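Local coordinates for ABC transporter, substrate binding protein (PDB 3EAF) that probably binds a small solute for uptake as the substrate-binding component of an archaeal ABC transporter, and holds a magnesium ion in this crystal, at residues A[66-71]-A[89-94]; A[81-86]-A[231-236]; A[162-167]-A[378-383]; A[175-180]-A[193-198]; A[211-216]-A[241-246]. One frame throughout, in Å; residues are numbered along the deposited sequence.

Contact 1. Residues A[66-71]-A[89-94]; sequences EYYREF and EKLSDQ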
# COMPACT_ATOMS: atom_id res chain seq x y z
N GLU A 66 -10.69 19.06 4.04
CA GLU A 66 -12.12 19.41 4.06
C GLU A 66 -13.02 18.20 4.38
O GLU A 66 -13.93 18.30 5.22
CB GLU A 66 -12.51 20.06 2.73
CG GLU A 66 -12.05 21.52 2.63
CD GLU A 66 -11.95 22.03 1.20
OE1 GLU A 66 -12.18 21.26 0.25
OE2 GLU A 66 -11.64 23.23 1.04
N TYR A 67 -12.76 17.07 3.73
CA TYR A 67 -13.51 15.85 3.99
C TYR A 67 -13.23 15.26 5.37
O TYR A 67 -14.11 14.63 5.96
CB TYR A 67 -13.29 14.81 2.90
CG TYR A 67 -13.91 15.15 1.56
CD1 TYR A 67 -15.12 15.85 1.49
CD2 TYR A 67 -13.31 14.77 0.37
CE1 TYR A 67 -15.70 16.16 0.26
CE2 TYR A 67 -13.89 15.06 -0.86
CZ TYR A 67 -15.08 15.77 -0.91
OH TYR A 67 -15.65 16.07 -2.12
N TYR A 68 -12.02 15.46 5.88
CA TYR A 68 -11.68 15.05 7.24
C TYR A 68 -12.54 15.78 8.27
O TYR A 68 -13.10 15.16 9.18
CB TYR A 68 -10.20 15.27 7.58
CG TYR A 68 -9.92 14.93 9.03
CD1 TYR A 68 -9.83 13.59 9.43
CD2 TYR A 68 -9.79 15.92 10.00
CE1 TYR A 68 -9.60 13.26 10.77
CE2 TYR A 68 -9.55 15.59 11.35
CZ TYR A 68 -9.46 14.26 11.72
OH TYR A 68 -9.23 13.90 13.03
N ARG A 69 -12.62 17.10 8.13
CA ARG A 69 -13.46 17.92 9.00
C ARG A 69 -14.93 17.50 8.90
O ARG A 69 -15.60 17.40 9.92
CB ARG A 69 -13.25 19.42 8.75
CG ARG A 69 -11.85 19.91 9.18
CD ARG A 69 -11.72 21.44 9.16
NE ARG A 69 -11.93 22.01 7.83
CZ ARG A 69 -10.97 22.20 6.92
NH1 ARG A 69 -9.70 21.87 7.19
NH2 ARG A 69 -11.27 22.73 5.74
N GLU A 70 -15.40 17.22 7.68
CA GLU A 70 -16.75 16.68 7.46
C GLU A 70 -16.97 15.34 8.17
O GLU A 70 -17.97 15.16 8.86
CB GLU A 70 -17.06 16.55 5.96
CG GLU A 70 -18.46 15.98 5.67
CD GLU A 70 -18.80 15.90 4.19
OE1 GLU A 70 -17.91 15.64 3.36
OE2 GLU A 70 -20.00 16.06 3.86
N PHE A 71 -16.05 14.40 7.97
CA PHE A 71 -16.12 13.10 8.66
C PHE A 71 -16.25 13.29 10.17
O PHE A 71 -17.12 12.68 10.80
CB PHE A 71 -14.87 12.24 8.37
CG PHE A 71 -14.81 11.66 6.98
CD1 PHE A 71 -15.96 11.44 6.23
CD2 PHE A 71 -13.57 11.29 6.44
CE1 PHE A 71 -15.88 10.88 4.95
CE2 PHE A 71 -13.48 10.74 5.16
CZ PHE A 71 -14.63 10.53 4.41
N GLU A 89 -0.19 11.79 6.44
CA GLU A 89 0.87 12.37 7.27
C GLU A 89 0.46 13.70 7.90
O GLU A 89 0.66 13.92 9.11
CB GLU A 89 2.17 12.55 6.48
CG GLU A 89 3.04 11.28 6.39
CD GLU A 89 4.35 11.48 5.64
OE1 GLU A 89 4.70 12.64 5.34
OE2 GLU A 89 5.03 10.46 5.35
N LYS A 90 -0.09 14.59 7.07
CA LYS A 90 -0.56 15.90 7.51
C LYS A 90 -1.60 15.77 8.63
O LYS A 90 -1.57 16.54 9.60
CB LYS A 90 -1.14 16.68 6.32
CG LYS A 90 -1.77 18.04 6.65
CD LYS A 90 -0.73 19.13 6.88
CE LYS A 90 -1.37 20.54 6.92
NZ LYS A 90 -1.56 21.13 5.55
N LEU A 91 -2.50 14.79 8.50
CA LEU A 91 -3.58 14.61 9.47
C LEU A 91 -3.22 13.78 10.69
O LEU A 91 -3.98 13.75 11.66
CB LEU A 91 -4.80 13.99 8.78
CG LEU A 91 -5.54 14.87 7.77
CD1 LEU A 91 -6.44 14.01 6.90
CD2 LEU A 91 -6.34 15.97 8.47
N SER A 92 -2.07 13.11 10.66
CA SER A 92 -1.74 12.13 11.70
C SER A 92 -1.81 12.68 13.15
O SER A 92 -2.28 11.98 14.04
CB SER A 92 -0.39 11.47 11.42
OG SER A 92 0.64 12.43 11.26
N ASP A 93 -1.33 13.91 13.36
CA ASP A 93 -1.35 14.51 14.70
C ASP A 93 -2.77 14.89 15.11
O ASP A 93 -3.15 14.74 16.27
CB ASP A 93 -0.44 15.75 14.78
CG ASP A 93 1.05 15.41 14.96
OD1 ASP A 93 1.39 14.28 15.38
OD2 ASP A 93 1.89 16.29 14.69
N GLN A 94 -3.55 15.35 14.13
CA GLN A 94 -4.96 15.70 14.34
C GLN A 94 -5.83 14.47 14.69
O GLN A 94 -6.66 14.54 15.59
CB GLN A 94 -5.52 16.46 13.13
CG GLN A 94 -6.87 17.16 13.39
CD GLN A 94 -6.80 18.17 14.52
OE1 GLN A 94 -5.92 19.03 14.55
NE2 GLN A 94 -7.74 18.08 15.46
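Tyr68 reaches across from helix 61-74 to helix 85-98 and meets Leu91 and Gln94, one turn apart on that helix. With CG anti to the backbone N (chi1 176°), the ring is carried out toward the partner helix. Leu91 lays CD2 over one face of it: the methyl carbon is 4.1 Å from the centroid of the Tyr68 ring and 27° off its normal, a CH-pi contact displaced toward the CG side, where Leu91 CD2 lies 3.8 Å from Tyr68 CG. The other methyl, Leu91 CD1, backs against Tyr68 CB at 4.0 Å, so both branches of the leucine are used. Gln94 comes in obliquely farther out, its CG 3.7 Å from Tyr68 CE2, with its amide plane turned well away from the ring plane. The polar ends look elsewhere: Tyr68 OH and Gln94 NE2 are both hydrogen-bonded to Asp98 OD2, one turn on from Gln94, and the shared oxygen probably limits the swing of the ring. With an alanine here, Leu91 CD2 would probably lose the face it rests on, and Asp98 would be left with one partner fewer, opening a gap between the helices. Beneath them, Tyr68 also touches Ile80 of strand 79-82, the strand that joins the two helices in the chain. Successive helices packed side by side on a mainly parallel sheet, with the strand between them, are the build of the Rossmann-like alpha/beta lobe of periplasmic binding proteins.

Contact 2. Residues A[81-86]-A[231-236]; sequences IGWGTA and NVWGFD
Two tryptophans, and nothing else, make this contact: Trp83, just past strand 79-82 of one sheet, and Trp233, in the loop after strand 227-230 of the other, meet edge to face near the centre of the molecule. The edge belongs to Trp83. Its CH2 and CZ3 stand over the six-membered ring of Trp233, with Trp83 CH2 3.9 Å from Trp233 CZ3; the ring centroids are 5.1 Å apart and the planes are inclined at 63°. Trp83 CG is anti to the backbone N (chi1 -177°), which sends the indole across to Trp233 although the CA–CB bond itself does not point there. Its NE1 is hydrogen-bonded to Thr17 OG1, which helps to hold the indole in this orientation, and Tyr24 makes a second edge-to-face pair with it. Trp233 is set up from behind by Asn231, whose OD1 accepts from Trp233 N at 3.2 Å in an Asx turn, the donor standing well above the carbonyl plane. Arg289 of helix 288-304 holds Val232 O and Asp236 on either side of Trp233 in the chain. A leucine in place of Trp83 would probably leave the face of Trp233 without the edge that meets it and Thr17 without its indole partner. A glycerol, probably from the crystallisation liquor, lies near Trp83; in this family solutes are generally bound between the lobes. Between the two indoles the attraction is dispersion and weak ring electrostatics, with no polar bond.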
# COMPACT_ATOMS: atom_id res chain seq x y z
N ILE A 81 -10.93 4.99 6.71
CA ILE A 81 -10.16 4.21 5.77
C ILE A 81 -9.66 5.20 4.74
O ILE A 81 -10.44 5.73 3.93
CB ILE A 81 -11.03 3.10 5.11
CG1 ILE A 81 -11.66 2.19 6.19
CG2 ILE A 81 -10.23 2.30 4.05
CD1 ILE A 81 -10.67 1.37 7.02
N GLY A 82 -8.36 5.49 4.79
CA GLY A 82 -7.79 6.60 4.03
C GLY A 82 -6.89 6.22 2.87
O GLY A 82 -6.84 5.05 2.46
N TRP A 83 -6.18 7.21 2.35
CA TRP A 83 -5.45 7.06 1.09
C TRP A 83 -4.01 7.64 1.11
O TRP A 83 -3.08 6.95 1.53
CB TRP A 83 -6.29 7.61 -0.08
CG TRP A 83 -5.64 7.42 -1.43
CD1 TRP A 83 -5.10 8.39 -2.23
CD2 TRP A 83 -5.45 6.17 -2.12
NE1 TRP A 83 -4.58 7.82 -3.38
CE2 TRP A 83 -4.79 6.47 -3.34
CE3 TRP A 83 -5.78 4.84 -1.83
CZ2 TRP A 83 -4.44 5.47 -4.26
CZ3 TRP A 83 -5.43 3.85 -2.76
CH2 TRP A 83 -4.77 4.18 -3.95
N GLY A 84 -3.84 8.88 0.67
CA GLY A 84 -2.52 9.38 0.24
C GLY A 84 -1.51 9.64 1.35
O GLY A 84 -1.89 10.01 2.46
N THR A 85 -0.23 9.45 1.04
CA THR A 85 0.84 9.69 2.03
C THR A 85 0.84 11.13 2.56
O THR A 85 0.88 11.33 3.78
CB THR A 85 2.24 9.32 1.47
OG1 THR A 85 2.36 7.90 1.39
CG2 THR A 85 3.37 9.85 2.38
N ALA A 86 0.81 12.11 1.65
CA ALA A 86 0.83 13.52 2.04
C ALA A 86 -0.29 13.86 3.02
O ALA A 86 -0.03 14.36 4.11
CB ALA A 86 0.78 14.45 0.81
N ASN A 231 7.73 -0.15 -6.32
CA ASN A 231 6.93 -0.21 -5.12
C ASN A 231 5.58 -0.86 -5.42
O ASN A 231 5.22 -1.03 -6.58
CB ASN A 231 6.73 1.19 -4.54
CG ASN A 231 5.79 2.03 -5.35
OD1 ASN A 231 4.66 2.25 -4.94
ND2 ASN A 231 6.24 2.53 -6.51
N VAL A 232 4.86 -1.22 -4.36
CA VAL A 232 3.58 -1.95 -4.45
C VAL A 232 2.53 -1.30 -5.39
O VAL A 232 1.81 -2.02 -6.09
CB VAL A 232 2.98 -2.26 -3.03
CG1 VAL A 232 2.77 -0.98 -2.21
CG2 VAL A 232 1.68 -3.08 -3.14
N TRP A 233 2.46 0.03 -5.39
CA TRP A 233 1.47 0.75 -6.21
C TRP A 233 1.90 0.92 -7.67
O TRP A 233 1.17 1.51 -8.47
CB TRP A 233 1.12 2.11 -5.59
CG TRP A 233 0.57 2.03 -4.19
CD1 TRP A 233 1.22 2.37 -3.04
CD2 TRP A 233 -0.73 1.57 -3.79
NE1 TRP A 233 0.41 2.16 -1.95
CE2 TRP A 233 -0.79 1.67 -2.38
CE3 TRP A 233 -1.85 1.10 -4.48
CZ2 TRP A 233 -1.93 1.31 -1.65
CZ3 TRP A 233 -2.99 0.74 -3.76
CH2 TRP A 233 -3.02 0.85 -2.36
N GLY A 234 3.08 0.40 -8.03
CA GLY A 234 3.66 0.61 -9.37
C GLY A 234 3.58 -0.57 -10.31
O GLY A 234 4.01 -0.49 -11.46
N PHE A 235 2.99 -1.67 -9.81
CA PHE A 235 3.01 -2.96 -10.50
C PHE A 235 1.80 -3.77 -10.06
O PHE A 235 1.51 -3.86 -8.86
CB PHE A 235 4.29 -3.71 -10.12
CG PHE A 235 4.57 -4.94 -10.96
CD1 PHE A 235 5.39 -4.85 -12.07
CD2 PHE A 235 4.06 -6.19 -10.60
CE1 PHE A 235 5.68 -5.99 -12.84
CE2 PHE A 235 4.33 -7.33 -11.36
CZ PHE A 235 5.15 -7.22 -12.48
N ASP A 236 1.08 -4.32 -11.03
CA ASP A 236 -0.02 -5.27 -10.76
C ASP A 236 -0.34 -6.07 -12.02
O ASP A 236 0.48 -6.13 -12.95
CB ASP A 236 -1.27 -4.58 -10.14
CG ASP A 236 -1.91 -3.52 -11.05
OD1 ASP A 236 -2.15 -3.79 -12.24
OD2 ASP A 236 -2.18 -2.40 -10.55

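Contact 3. Residues A[162-167]-A[378-383]; sequences IKKAAP and ARYTIE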
# COMPACT_ATOMS: atom_id res chain seq x y z
N ILE A 162 16.42 3.96 1.50
CA ILE A 162 17.09 3.23 0.43
C ILE A 162 18.56 3.65 0.31
O ILE A 162 19.44 2.79 0.23
CB ILE A 162 16.39 3.41 -0.93
CG1 ILE A 162 15.05 2.66 -0.96
CG2 ILE A 162 17.28 2.89 -2.07
CD1 ILE A 162 14.16 3.05 -2.13
N LYS A 163 18.82 4.96 0.31
CA LYS A 163 20.20 5.47 0.22
C LYS A 163 21.07 5.04 1.40
O LYS A 163 22.24 4.70 1.23
CB LYS A 163 20.21 7.00 0.06
CG LYS A 163 19.76 7.49 -1.31
CD LYS A 163 19.58 9.00 -1.33
CE LYS A 163 18.98 9.46 -2.64
NZ LYS A 163 19.09 10.93 -2.86
N LYS A 164 20.49 5.04 2.60
CA LYS A 164 21.23 4.65 3.81
C LYS A 164 21.52 3.15 3.84
O LYS A 164 22.64 2.75 4.17
CB LYS A 164 20.48 5.09 5.07
CG LYS A 164 21.25 4.89 6.38
CD LYS A 164 20.62 5.70 7.52
CE LYS A 164 21.29 5.41 8.87
NZ LYS A 164 22.76 5.59 8.82
N ALA A 165 20.53 2.34 3.47
CA ALA A 165 20.65 0.88 3.49
C ALA A 165 21.44 0.32 2.32
O ALA A 165 22.03 -0.75 2.43
CB ALA A 165 19.26 0.25 3.52
N ALA A 166 21.45 1.05 1.20
CA ALA A 166 22.01 0.55 -0.06
C ALA A 166 23.44 -0.04 0.03
O ALA A 166 23.66 -1.15 -0.47
CB ALA A 166 21.91 1.61 -1.18
N PRO A 167 24.40 0.69 0.65
CA PRO A 167 25.75 0.13 0.75
C PRO A 167 25.78 -1.25 1.41
O PRO A 167 26.43 -2.15 0.88
CB PRO A 167 26.49 1.16 1.62
CG PRO A 167 25.77 2.45 1.35
CD PRO A 167 24.33 2.04 1.25
N ALA A 378 12.70 1.30 8.68
CA ALA A 378 11.63 2.12 9.24
C ALA A 378 12.18 3.32 9.99
O ALA A 378 11.83 4.46 9.68
CB ALA A 378 10.75 1.29 10.16
N ARG A 379 13.05 3.07 10.97
CA ARG A 379 13.59 4.15 11.78
C ARG A 379 14.47 5.13 11.01
O ARG A 379 14.54 6.30 11.37
CB ARG A 379 14.27 3.62 13.04
CG ARG A 379 13.25 3.07 14.04
CD ARG A 379 13.86 2.76 15.40
NE ARG A 379 12.87 2.14 16.29
CZ ARG A 379 12.55 0.85 16.28
NH1 ARG A 379 13.12 0.02 15.42
NH2 ARG A 379 11.64 0.40 17.13
N TYR A 380 15.11 4.67 9.93
CA TYR A 380 15.87 5.56 9.04
C TYR A 380 14.97 6.67 8.53
O TYR A 380 15.34 7.84 8.54
CB TYR A 380 16.46 4.81 7.84
CG TYR A 380 17.50 3.75 8.15
CD1 TYR A 380 18.12 3.67 9.40
CD2 TYR A 380 17.88 2.83 7.17
CE1 TYR A 380 19.08 2.69 9.67
CE2 TYR A 380 18.84 1.86 7.43
CZ TYR A 380 19.43 1.79 8.68
OH TYR A 380 20.39 0.82 8.93
N THR A 381 13.77 6.29 8.09
CA THR A 381 12.81 7.24 7.53
C THR A 381 12.21 8.13 8.62
O THR A 381 12.06 9.34 8.42
CB THR A 381 11.71 6.51 6.73
OG1 THR A 381 12.32 5.71 5.71
CG2 THR A 381 10.75 7.51 6.07
N ILE A 382 11.89 7.54 9.77
CA ILE A 382 11.32 8.27 10.91
C ILE A 382 12.27 9.38 11.39
O ILE A 382 11.83 10.50 11.65
CB ILE A 382 10.95 7.32 12.07
CG1 ILE A 382 9.81 6.37 11.64
CG2 ILE A 382 10.54 8.10 13.31
CD1 ILE A 382 9.77 5.06 12.40
N GLU A 383 13.56 9.05 11.46
CA GLU A 383 14.58 9.99 11.92
C GLU A 383 14.96 11.08 10.89
O GLU A 383 15.70 12.01 11.23
CB GLU A 383 15.82 9.22 12.42
CG GLU A 383 15.58 8.48 13.75
CD GLU A 383 16.61 7.40 14.06
OE1 GLU A 383 17.67 7.33 13.38
OE2 GLU A 383 16.36 6.61 15.01
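Lys164 and Tyr380 carry this contact through CH-pi packing. The lysine chain crosses the tyrosine at about a right angle and passes over one face of the ring: CD sits above its centre, 3.7 Å from the Tyr380 centroid and 13° off the normal, and next along the chain Lys164 CE comes within 3.6 Å of Tyr380 CE1. With CG anti to the backbone N (chi1 -173°) and the chain straight as far as CE, the methylenes lie flat on the ring before the bend at the last torsion (chi4 54°). The charged end adds little: Lys164 NZ is 5.2 Å from the Tyr380 centroid, a long cation-pi approach that is at most weakly attractive. In the fold, this joins the C-terminal helix 377-382, which follows the last strand of the second sheet, to helix 159-165, which precedes the edge strand 171-178 of that sheet. Apolar packing supplies the rest. Ala165 CB meets the ring at its edge, near the plane, 4.2 Å from Tyr380 CE2, and Ala161 also touches the tyrosine. Polar bonding is left to neighbouring residues: Thr381 OG1 pairs with Ser125 OG at the start of helix 124-139.

Contact 4. Residues A[175-180]-A[193-198]; sequences GDYDLP and REMLAA
Tyr177 on strand 171-178 lies against Met195 and Glu194 of helix 185-196, the strand and helix that open a beta-alpha-beta unit whose next strand, 202-205, runs parallel in the same sheet. Met195 sits almost squarely over one face: its CG is 3.4 Å from the Tyr177 centroid and 7° off the normal, close packing for a CH-pi contact. Met195 is modelled as selenomethionine. Its CG is anti to the carbonyl carbon (chi1 -65°), which sets that methylene over the ring centre. SE, the next atom along the extended second torsion, lies obliquely off the ring, 4.5 Å from the Tyr177 centroid, a Met-aromatic contact. Glu194 takes the rim instead. Running past the tyrosine in the opposite direction, it brings OE1 to the ring edge, in the plane and 3.6 Å from Tyr177 CD1, with the carboxylate turned 40° from the ring. At the far end Tyr177 OH meets Ala198 CB at 3.6 Å and is linked by a water in the ring plane to the backbone, the water lying 2.7 Å from Tyr177 OH and donating to Glu194 O. The same hydroxyl lies close to Gly175, where a CB would clash with it. A second water ties strand to helix at the other end of the ring, accepting from Asp178 N at 2.9 Å and donating to Glu194 OE1 at 2.8 Å.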
# COMPACT_ATOMS: atom_id res chain seq x y z
N GLY A 175 22.43 7.61 -8.93
CA GLY A 175 21.73 8.87 -9.16
C GLY A 175 20.26 8.81 -8.81
O GLY A 175 19.70 7.73 -8.62
N ASP A 176 19.66 10.00 -8.69
CA ASP A 176 18.22 10.19 -8.54
C ASP A 176 17.71 10.81 -9.83
O ASP A 176 18.36 11.68 -10.39
CB ASP A 176 17.91 11.16 -7.40
CG ASP A 176 18.19 10.59 -6.03
OD1 ASP A 176 18.88 9.56 -5.92
OD2 ASP A 176 17.72 11.19 -5.04
N TYR A 177 16.53 10.37 -10.28
CA TYR A 177 15.96 10.83 -11.54
C TYR A 177 14.51 11.22 -11.32
O TYR A 177 13.72 10.45 -10.77
CB TYR A 177 16.12 9.75 -12.64
CG TYR A 177 17.58 9.38 -12.83
CD1 TYR A 177 18.37 10.02 -13.77
CD2 TYR A 177 18.19 8.43 -12.00
CE1 TYR A 177 19.72 9.70 -13.92
CE2 TYR A 177 19.53 8.11 -12.14
CZ TYR A 177 20.29 8.75 -13.10
OH TYR A 177 21.63 8.43 -13.23
N ASP A 178 14.17 12.44 -11.75
CA ASP A 178 12.89 13.07 -11.43
C ASP A 178 11.79 12.65 -12.41
O ASP A 178 11.54 13.33 -13.41
CB ASP A 178 13.06 14.60 -11.39
CG ASP A 178 11.96 15.30 -10.60
OD1 ASP A 178 10.88 14.71 -10.38
OD2 ASP A 178 12.19 16.46 -10.19
N LEU A 179 11.14 11.53 -12.11
CA LEU A 179 10.02 11.07 -12.91
C LEU A 179 8.71 11.56 -12.29
O LEU A 179 8.39 11.18 -11.16
CB LEU A 179 10.01 9.54 -13.02
CG LEU A 179 8.87 8.92 -13.84
CD1 LEU A 179 9.09 9.12 -15.34
CD2 LEU A 179 8.74 7.44 -13.50
N PRO A 180 7.98 12.43 -13.00
CA PRO A 180 6.74 12.98 -12.45
C PRO A 180 5.70 11.90 -12.17
O PRO A 180 5.63 10.90 -12.89
CB PRO A 180 6.25 13.92 -13.56
CG PRO A 180 7.49 14.27 -14.33
CD PRO A 180 8.25 12.97 -14.35
N ARG A 193 16.62 7.79 -20.87
CA ARG A 193 17.84 8.24 -21.57
C ARG A 193 18.87 8.86 -20.62
O ARG A 193 20.07 8.67 -20.80
CB ARG A 193 17.49 9.18 -22.73
CG ARG A 193 17.00 8.44 -23.97
CD ARG A 193 16.81 9.34 -25.17
NE ARG A 193 16.47 8.56 -26.37
CZ ARG A 193 15.25 8.41 -26.86
NH1 ARG A 193 15.06 7.68 -27.96
NH2 ARG A 193 14.20 8.98 -26.28
N GLU A 194 18.40 9.60 -19.61
CA GLU A 194 19.28 10.11 -18.55
C GLU A 194 19.96 8.98 -17.78
O GLU A 194 21.16 9.02 -17.54
CB GLU A 194 18.50 10.98 -17.57
CG GLU A 194 18.22 12.39 -18.03
CD GLU A 194 17.34 13.15 -17.06
OE1 GLU A 194 17.16 12.69 -15.91
OE2 GLU A 194 16.82 14.22 -17.45
N MSE A 195 19.18 7.97 -17.40
CA MSE A 195 19.70 6.82 -16.67
C MSE A 195 20.64 5.97 -17.51
O MSE A 195 21.63 5.44 -17.01
CB MSE A 195 18.57 5.95 -16.11
CG MSE A 195 17.73 6.66 -15.07
SE MSE A 195 16.44 5.50 -14.21
CE MSE A 195 15.60 4.76 -15.82
N LEU A 196 20.33 5.85 -18.80
CA LEU A 196 21.16 5.11 -19.75
C LEU A 196 22.63 5.56 -19.71
O LEU A 196 23.53 4.73 -19.79
CB LEU A 196 20.57 5.23 -21.16
CG LEU A 196 21.20 4.47 -22.33
CD1 LEU A 196 21.22 2.96 -22.10
CD2 LEU A 196 20.45 4.80 -23.61
N ALA A 197 22.86 6.86 -19.57
CA ALA A 197 24.21 7.42 -19.45
C ALA A 197 24.99 6.85 -18.26
O ALA A 197 26.22 6.77 -18.30
CB ALA A 197 24.15 8.93 -19.36
N ALA A 198 24.28 6.45 -17.21
CA ALA A 198 24.92 5.89 -16.01
C ALA A 198 24.96 4.35 -16.03
O ALA A 198 25.62 3.73 -15.20
CB ALA A 198 24.22 6.39 -14.75
O HOH W 1 22.80 9.68 -15.37
O HOH W 2 15.95 13.77 -13.66

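Contact 5. Residues A[211-216]-A[241-246]; sequences SCSLLG and QLIGEG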
# COMPACT_ATOMS: atom_id res chain seq x y z
N SER A 211 3.15 5.79 -14.41
CA SER A 211 4.50 6.23 -14.77
C SER A 211 5.53 5.10 -14.69
O SER A 211 6.45 5.06 -15.50
CB SER A 211 4.93 7.44 -13.94
OG SER A 211 4.89 7.16 -12.56
N CYS A 212 5.37 4.18 -13.73
CA CYS A 212 6.25 3.00 -13.65
C CYS A 212 6.25 2.21 -14.94
O CYS A 212 7.30 1.81 -15.44
CB CYS A 212 5.85 2.07 -12.50
SG CYS A 212 6.28 2.65 -10.85
N SER A 213 5.06 1.96 -15.48
CA SER A 213 4.92 1.20 -16.72
C SER A 213 5.47 1.94 -17.94
O SER A 213 6.15 1.34 -18.78
CB SER A 213 3.46 0.81 -16.94
OG SER A 213 3.00 0.04 -15.84
N LEU A 214 5.18 3.24 -18.03
CA LEU A 214 5.75 4.08 -19.08
C LEU A 214 7.28 4.04 -19.07
O LEU A 214 7.92 3.99 -20.13
CB LEU A 214 5.27 5.53 -18.94
CG LEU A 214 3.84 5.87 -19.40
CD1 LEU A 214 3.56 7.32 -19.06
CD2 LEU A 214 3.65 5.63 -20.88
N LEU A 215 7.86 4.05 -17.87
CA LEU A 215 9.30 3.99 -17.68
C LEU A 215 9.87 2.64 -18.10
O LEU A 215 10.87 2.59 -18.83
CB LEU A 215 9.68 4.28 -16.22
CG LEU A 215 11.17 4.31 -15.87
CD1 LEU A 215 11.86 5.53 -16.48
CD2 LEU A 215 11.38 4.28 -14.35
N GLY A 216 9.26 1.55 -17.64
CA GLY A 216 9.67 0.21 -18.07
C GLY A 216 9.62 0.05 -19.57
O GLY A 216 10.54 -0.51 -20.17
N GLN A 241 0.68 -5.87 -19.94
CA GLN A 241 0.06 -5.13 -21.03
C GLN A 241 0.54 -3.66 -21.10
O GLN A 241 0.77 -3.13 -22.18
CB GLN A 241 -1.47 -5.21 -20.89
CG GLN A 241 -2.07 -6.66 -20.93
CD GLN A 241 -1.84 -7.51 -19.65
OE1 GLN A 241 -1.63 -6.99 -18.54
NE2 GLN A 241 -1.89 -8.85 -19.82
N LEU A 242 0.72 -3.03 -19.94
CA LEU A 242 1.16 -1.63 -19.90
C LEU A 242 2.64 -1.43 -20.26
O LEU A 242 3.01 -0.42 -20.87
CB LEU A 242 0.85 -0.99 -18.54
CG LEU A 242 -0.63 -0.84 -18.13
CD1 LEU A 242 -0.73 -0.30 -16.73
CD2 LEU A 242 -1.39 0.05 -19.13
N ILE A 243 3.48 -2.39 -19.86
CA ILE A 243 4.92 -2.32 -20.14
C ILE A 243 5.24 -2.87 -21.54
O ILE A 243 6.10 -2.32 -22.24
CB ILE A 243 5.75 -3.04 -19.04
CG1 ILE A 243 5.59 -2.31 -17.69
CG2 ILE A 243 7.23 -3.16 -19.44
CD1 ILE A 243 6.06 -3.09 -16.48
N GLY A 244 4.55 -3.93 -21.94
CA GLY A 244 4.79 -4.58 -23.24
C GLY A 244 5.94 -5.57 -23.27
O GLY A 244 6.66 -5.75 -22.28
N GLU A 245 6.13 -6.18 -24.44
CA GLU A 245 7.10 -7.25 -24.68
C GLU A 245 8.55 -6.87 -24.35
O GLU A 245 9.35 -7.73 -23.95
CB GLU A 245 6.95 -7.74 -26.14
CG GLU A 245 8.11 -8.56 -26.73
CD GLU A 245 9.20 -7.70 -27.38
OE1 GLU A 245 8.86 -6.76 -28.15
OE2 GLU A 245 10.40 -7.97 -27.14
N GLY A 246 8.88 -5.59 -24.49
CA GLY A 246 10.22 -5.08 -24.20
C GLY A 246 10.65 -5.32 -22.77
O GLY A 246 11.83 -5.55 -22.50
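Ser213 OG is hydrogen-bonded to Ile209 O one turn back in its own helix, and Leu242 packs against it with CB 3.6 Å and CD1 3.8 Å from Ser213 OG. The hydroxyl is anti to the carbonyl carbon (chi1 -59°), turned back along the helix toward the carbonyl of Ile209, so a buried polar atom is satisfied without help from the partner segment. Ser213 CB also meets Leu242 CB at 3.6 Å. Here helix 209-222 packs against the short helix 239-243, the helices before and after strand 227-230 in the parallel part of the second lobe's mixed sheet. They come very near each other, Ser213 CA to Ile243 CA being 4.9 Å, because the residues facing the short helix are small. Ile243 straddles them: its CG1 lies on Ser213 CA at 3.7 Å, while the branch CG2 reaches Gly216 C at 4.0 Å. A CB on Gly216 would point at this methyl and sit tightly against it. Leu242 O, near the end of the short helix, is bound by Arg217 NE from the facing helix.

Contact 1 is buried within the first lobe, contacts 3, 4 and 5 belong to the second, and contact 2 bridges the two near the centre of the chain. Segments of contacts 1 and 2 both include part of helix 85-98, though Trp83 stands just before it. Contacts 3 and 4 are only partly buried, and there a lysine chain or ordered waters share in the packing; contacts 2 and 5 are buried and apolar across the join. In the second lobe neighbours interlock: Lys163 NZ and Asp176 OD2 form a 2.6 Å salt bridge between contacts 3 and 4, and Met195 CE meets Leu215 CD1 at 3.9 Å between contacts 4 and 5. Gly234 O packs on Cys212 CB, linking contact 2 with contact 5.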